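Local coordinates for protein delta-aminolevulinic acid dehydratase (Toxoplasma gondii ME49, PDB 3OBK) that catalyses the condensation of two molecules of 5-aminolevulinic acid into porphobilinogen, an early step of tetrapyrrole (heme) biosynthesis, and assembles as an octamer, at residues A[183-188]-A[250-255]; A[239-242]-A[248-251]. All blocks are in the same frame, centred on the assembly; numbering follows the deposited sequence.

Both contacts run from loops beside the porphobilinogen site to helix 247-258 of the TIM barrel, and Arg27 of a second subunit pairs with a glutamate of each, Glu252 and Glu248. Contact 1 is buried throughout: Glu252 holds a magnesium ion, waters of its shell reach the loop, and a methionine methyl packs directly on the carboxylate. Contact 2, only partly buried, lies one turn earlier on the helix and buries more surface, chiefly by a methionine wedged against the helix, while one water bridges loop and helix. The loops themselves pack together, Met185 CE lying 3.7 Å from Met241 CG. Each also touches the product, through Ser183 in contact 1 and Gln240 in contact 2.

Contact 1 of 2, residues A[183-188]-A[250-255]; sequences SDMMDG and EREAEA. With MG (magnesium ion), chain I; PBG (3-[5-(aminomethyl)-4-(carboxymethyl)-1H-pyrrol-3-yl]propanoic acid), chain L.
In Glu252, CG lies anti to the carbonyl carbon (chi1 -69°), and a single bend at chi2 (-85°) turns the carboxylate toward the loop 183-188. There its CD is met by the methyl of Met185, with CE 4.3 Å away, while OE2 comes no nearer than 4.3 Å to Asp187 OD1. Glu252 OE1 binds magnesium at 1.9 Å, and Arg27 of a second subunit forms a salt bridge with OE2; ion and arginine would offset the two like charges. Asp187 OD2 accepts from the backbone N of Arg24 of that same subunit. Five waters complete the six ligands of the metal. Among them, water 1 donates to Met186 O at 2.7 Å, tying the loop to the metal through its hydration shell. Earlier in the loop, Asp184 OD2 takes the Met186 N-H at 2.8 Å from above the carboxylate plane, an Asx turn. At the far end Ser183 OG accepts from N1 of porphobilinogen at 2.5 Å. Protein and metal thus meet mostly through water, in a magnesium site at a subunit interface, set apart from the product pocket and consistent with the allosteric magnesium site of octameric, TIM-barrel porphobilinogen synthases.

Contact 2 of 2, residues A[239-242]-A[248-251]; sequences YQMD and EAER. With PBG (3-[5-(aminomethyl)-4-(carboxymethyl)-1H-pyrrol-3-yl]propanoic acid), chain L.
Glu248 OE1 is gripped twice: water 6 donates to it at 2.7 Å, and Asn245 ND2, in the intervening loop, gives it a second hydrogen bond. The same water accepts from Asp242 N at 3.0 Å and so bridges loop 239-242 to helix 247-258, in the TIM barrel between strands 206-213 and 263-267. The other carboxylate oxygen, OE2, is engaged by Arg27 of a second subunit in a salt bridge, so this carboxylate serves the chain's own loop and the subunit interface together. Its reach comes from an extended chain, with CG anti to the backbone N (chi1 -167°). Met241 runs past it in the opposite direction, its chain turning at chi3 (45°) to bring the methyl against the helix. Here CE touches CB, CG and CD of Glu248 along their length and approaches OE1 to 4.0 Å. Beyond this pair, Ala249 CB offers CE a small apolar surface, and itself packs on Cys212 of strand 206-213. On the product side, Gln240 NE2 stands 3.1 Å from O1A of porphobilinogen. At the helix, the closest approach of the two segments is Met241 CE to Ala249 N, 3.9 Å.

Contact 1 of 2, residues A[183-188]-A[250-255]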
loop_
_atom_site.group_PDB
_atom_site.type_symbol
_atom_site.label_atom_id
_atom_site.label_comp_id
_atom_site.label_asym_id
_atom_site.label_seq_id
_atom_site.Cartn_x
_atom_site.Cartn_y
_atom_site.Cartn_z
ATOM N N SER A 183 10.013 17.653 -26.628
ATOM C CA SER A 183 11.143 16.832 -26.200
ATOM C C SER A 183 12.255 17.666 -25.577
ATOM O O SER A 183 13.384 17.191 -25.418
ATOM C CB SER A 183 11.701 16.088 -27.394
ATOM O OG SER A 183 12.165 17.010 -28.359
ATOM N N ASP A 184 11.904 18.879 -25.162
ATOM C CA ASP A 184 12.863 19.922 -24.796
ATOM C C ASP A 184 13.410 19.836 -23.393
ATOM O O ASP A 184 14.519 20.288 -23.156
ATOM C CB ASP A 184 12.165 21.274 -24.898
ATOM C CG ASP A 184 10.834 21.281 -24.174
ATOM O OD1 ASP A 184 9.898 20.624 -24.683
ATOM O OD2 ASP A 184 10.745 21.909 -23.091
ATOM N N MET A 185 12.595 19.327 -22.467
ATOM C CA MET A 185 12.898 19.236 -21.043
ATOM C C MET A 185 13.092 20.593 -20.345
ATOM O O MET A 185 13.775 20.704 -19.308
ATOM C CB MET A 185 14.053 18.271 -20.801
ATOM C CG MET A 185 13.700 16.812 -21.083
ATOM S SD MET A 185 12.440 16.088 -19.993
ATOM C CE MET A 185 13.395 15.778 -18.526
ATOM N N MET A 186 12.448 21.630 -20.877
ATOM C CA MET A 186 12.351 22.891 -20.155
ATOM C C MET A 186 11.347 22.681 -19.068
ATOM O O MET A 186 10.455 21.862 -19.201
ATOM C CB MET A 186 11.888 24.023 -21.056
ATOM C CG MET A 186 12.866 24.345 -22.184
ATOM S SD MET A 186 14.520 24.785 -21.602
ATOM C CE MET A 186 15.503 23.274 -21.734
ATOM N N ASP A 187 11.494 23.406 -17.977
ATOM C CA ASP A 187 10.544 23.331 -16.911
ATOM C C ASP A 187 9.269 24.035 -17.297
ATOM O O ASP A 187 9.298 25.131 -17.824
ATOM C CB ASP A 187 11.127 23.958 -15.659
ATOM C CG ASP A 187 12.119 23.061 -14.997
ATOM O OD1 ASP A 187 11.977 21.834 -15.155
ATOM O OD2 ASP A 187 13.059 23.570 -14.349
ATOM N N GLY A 188 8.143 23.388 -17.046
ATOM C CA GLY A 188 6.853 24.054 -17.200
ATOM C C GLY A 188 6.333 24.197 -18.609
ATOM O O GLY A 188 5.294 24.789 -18.804
ATOM N N GLU A 250 9.504 10.448 -11.195
ATOM C CA GLU A 250 8.170 10.624 -10.623
ATOM C C GLU A 250 7.847 12.098 -10.396
ATOM O O GLU A 250 6.716 12.543 -10.557
ATOM C CB GLU A 250 8.065 9.856 -9.301
ATOM C CG GLU A 250 8.354 8.349 -9.476
ATOM C CD GLU A 250 8.350 7.577 -8.137
ATOM O OE1 GLU A 250 9.376 6.877 -7.858
ATOM O OE2 GLU A 250 7.329 7.693 -7.382
ATOM N N ARG A 251 8.847 12.866 -10.024
ATOM C CA ARG A 251 8.660 14.286 -9.935
ATOM C C ARG A 251 8.223 14.812 -11.324
ATOM O O ARG A 251 7.243 15.524 -11.449
ATOM C CB ARG A 251 9.957 14.935 -9.471
ATOM C CG ARG A 251 9.781 16.250 -8.808
ATOM C CD ARG A 251 11.118 16.942 -8.512
ATOM N NE ARG A 251 10.868 18.364 -8.315
ATOM C CZ ARG A 251 11.799 19.300 -8.193
ATOM N NH1 ARG A 251 13.071 18.967 -8.223
ATOM N NH2 ARG A 251 11.439 20.579 -8.015
ATOM N N GLU A 252 8.918 14.400 -12.375
ATOM C CA GLU A 252 8.590 14.911 -13.701
ATOM C C GLU A 252 7.228 14.411 -14.178
ATOM O O GLU A 252 6.421 15.188 -14.717
ATOM C CB GLU A 252 9.700 14.572 -14.695
ATOM C CG GLU A 252 11.037 15.357 -14.420
ATOM C CD GLU A 252 11.065 16.753 -15.057
ATOM O OE1 GLU A 252 10.195 17.066 -15.898
ATOM O OE2 GLU A 252 11.973 17.553 -14.738
ATOM N N ALA A 253 6.957 13.121 -13.979
ATOM C CA ALA A 253 5.744 12.540 -14.505
ATOM C C ALA A 253 4.532 13.165 -13.805
ATOM O O ALA A 253 3.605 13.598 -14.454
ATOM C CB ALA A 253 5.778 11.032 -14.385
ATOM N N GLU A 254 4.555 13.281 -12.486
ATOM C CA GLU A 254 3.402 13.851 -11.756
ATOM C C GLU A 254 3.118 15.284 -12.221
ATOM O O GLU A 254 1.962 15.684 -12.365
ATOM C CB GLU A 254 3.601 13.809 -10.228
ATOM N N ALA A 255 4.165 16.059 -12.463
ATOM C CA ALA A 255 3.980 17.440 -12.892
ATOM C C ALA A 255 3.409 17.575 -14.325
ATOM O O ALA A 255 2.647 18.483 -14.590
ATOM C CB ALA A 255 5.307 18.221 -12.749
HETATM MG MG MG I . 9.350 18.552 -16.679
HETATM C CHA PBG L . 15.372 16.618 -29.940
HETATM C C1A PBG L . 15.255 15.140 -30.117
HETATM C C2A PBG L . 16.270 14.204 -29.950
HETATM C C3A PBG L . 15.700 12.972 -30.214
HETATM C C4A PBG L . 14.352 13.184 -30.443
HETATM N NA PBG L . 14.112 14.502 -30.408
HETATM C C5A PBG L . 17.744 14.441 -29.720
HETATM C C6A PBG L . 18.134 14.988 -28.416
HETATM O O1A PBG L . 17.230 15.552 -27.743
HETATM O O2A PBG L . 19.332 14.959 -28.056
HETATM C C7A PBG L . 16.422 11.682 -30.240
HETATM C C8A PBG L . 15.708 10.524 -30.831
HETATM C C9A PBG L . 16.489 9.318 -31.150
HETATM O O3A PBG L . 16.026 8.552 -31.990
HETATM O O4A PBG L . 17.683 9.173 -30.846
HETATM N N1 PBG L . 14.644 17.231 -28.877
HETATM O O HOH W 1 8.871 20.111 -17.863
HETATM O O HOH W 2 8.708 16.807 -18.154
HETATM O O HOH W 3 11.060 18.568 -17.870
HETATM O O HOH W 4 10.681 19.850 -15.511
HETATM O O HOH W 5 7.334 18.272 -15.963
#

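Contact 2 of 2, residues A[239-242]-A[248-251]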
loop_
_atom_site.group_PDB
_atom_site.type_symbol
_atom_site.label_atom_id
_atom_site.label_comp_id
_atom_site.label_asym_id
_atom_site.label_seq_id
_atom_site.Cartn_x
_atom_site.Cartn_y
_atom_site.Cartn_z
ATOM N N TYR A 239 19.535 20.007 -18.561
ATOM C CA TYR A 239 18.114 19.864 -18.813
ATOM C C TYR A 239 17.597 18.434 -19.024
ATOM O O TYR A 239 16.567 18.083 -18.446
ATOM C CB TYR A 239 17.622 20.781 -19.953
ATOM C CG TYR A 239 18.281 20.750 -21.320
ATOM C CD1 TYR A 239 19.381 21.548 -21.602
ATOM C CD2 TYR A 239 17.731 20.033 -22.363
ATOM C CE1 TYR A 239 19.964 21.579 -22.870
ATOM C CE2 TYR A 239 18.305 20.068 -23.655
ATOM C CZ TYR A 239 19.425 20.854 -23.893
ATOM O OH TYR A 239 20.000 20.917 -25.155
ATOM N N GLN A 240 18.260 17.625 -19.846
ATOM C CA GLN A 240 17.963 16.198 -19.838
ATOM C C GLN A 240 18.409 15.605 -18.490
ATOM O O GLN A 240 19.271 16.149 -17.809
ATOM C CB GLN A 240 18.586 15.504 -21.025
ATOM C CG GLN A 240 17.985 15.988 -22.377
ATOM C CD GLN A 240 18.709 15.440 -23.611
ATOM O OE1 GLN A 240 19.721 14.739 -23.514
ATOM N NE2 GLN A 240 18.192 15.786 -24.787
ATOM N N MET A 241 17.785 14.508 -18.105
ATOM C CA MET A 241 17.964 13.907 -16.779
ATOM C C MET A 241 19.203 13.028 -16.636
ATOM O O MET A 241 19.652 12.371 -17.573
ATOM C CB MET A 241 16.735 13.052 -16.442
ATOM C CG MET A 241 15.490 13.880 -16.164
ATOM S SD MET A 241 13.993 12.934 -15.832
ATOM C CE MET A 241 14.682 11.730 -14.704
ATOM N N ASP A 242 19.733 13.006 -15.437
ATOM C CA ASP A 242 20.817 12.111 -15.078
ATOM C C ASP A 242 20.307 10.684 -15.118
ATOM O O ASP A 242 19.350 10.355 -14.427
ATOM C CB ASP A 242 21.255 12.436 -13.643
ATOM C CG ASP A 242 22.585 11.778 -13.249
ATOM O OD1 ASP A 242 23.031 10.854 -13.960
ATOM O OD2 ASP A 242 23.175 12.212 -12.217
ATOM N N GLU A 248 13.501 11.040 -9.364
ATOM C CA GLU A 248 13.281 12.237 -10.162
ATOM C C GLU A 248 12.246 12.004 -11.274
ATOM O O GLU A 248 11.491 12.905 -11.612
ATOM C CB GLU A 248 14.616 12.715 -10.755
ATOM C CG GLU A 248 14.596 14.081 -11.343
ATOM C CD GLU A 248 15.947 14.483 -11.963
ATOM O OE1 GLU A 248 16.914 13.660 -11.992
ATOM O OE2 GLU A 248 16.022 15.652 -12.428
ATOM N N ALA A 249 12.195 10.802 -11.836
ATOM C CA ALA A 249 11.224 10.513 -12.916
ATOM C C ALA A 249 9.788 10.750 -12.451
ATOM O O ALA A 249 8.981 11.222 -13.203
ATOM C CB ALA A 249 11.383 9.105 -13.452
ATOM N N GLU A 250 9.504 10.448 -11.195
ATOM C CA GLU A 250 8.170 10.624 -10.623
ATOM C C GLU A 250 7.847 12.098 -10.396
ATOM O O GLU A 250 6.716 12.543 -10.557
ATOM C CB GLU A 250 8.065 9.856 -9.301
ATOM C CG GLU A 250 8.354 8.349 -9.476
ATOM C CD GLU A 250 8.350 7.577 -8.137
ATOM O OE1 GLU A 250 9.376 6.877 -7.858
ATOM O OE2 GLU A 250 7.329 7.693 -7.382
ATOM N N ARG A 251 8.847 12.866 -10.024
ATOM C CA ARG A 251 8.660 14.286 -9.935
ATOM C C ARG A 251 8.223 14.812 -11.324
ATOM O O ARG A 251 7.243 15.524 -11.449
ATOM C CB ARG A 251 9.957 14.935 -9.471
ATOM C CG ARG A 251 9.781 16.250 -8.808
ATOM C CD ARG A 251 11.118 16.942 -8.512
ATOM N NE ARG A 251 10.868 18.364 -8.315
ATOM C CZ ARG A 251 11.799 19.300 -8.193
ATOM N NH1 ARG A 251 13.071 18.967 -8.223
ATOM N NH2 ARG A 251 11.439 20.579 -8.015
HETATM C CHA PBG L . 15.372 16.618 -29.940
HETATM C C1A PBG L . 15.255 15.140 -30.117
HETATM C C2A PBG L . 16.270 14.204 -29.950
HETATM C C3A PBG L . 15.700 12.972 -30.214
HETATM C C4A PBG L . 14.352 13.184 -30.443
HETATM N NA PBG L . 14.112 14.502 -30.408
HETATM C C5A PBG L . 17.744 14.441 -29.720
HETATM C C6A PBG L . 18.134 14.988 -28.416
HETATM O O1A PBG L . 17.230 15.552 -27.743
HETATM O O2A PBG L . 19.332 14.959 -28.056
HETATM C C7A PBG L . 16.422 11.682 -30.240
HETATM C C8A PBG L . 15.708 10.524 -30.831
HETATM C C9A PBG L . 16.489 9.318 -31.150
HETATM O O3A PBG L . 16.026 8.552 -31.990
HETATM O O4A PBG L . 17.683 9.173 -30.846
HETATM N N1 PBG L . 14.644 17.231 -28.877
HETATM O O HOH W 6 18.713 15.078 -13.485
#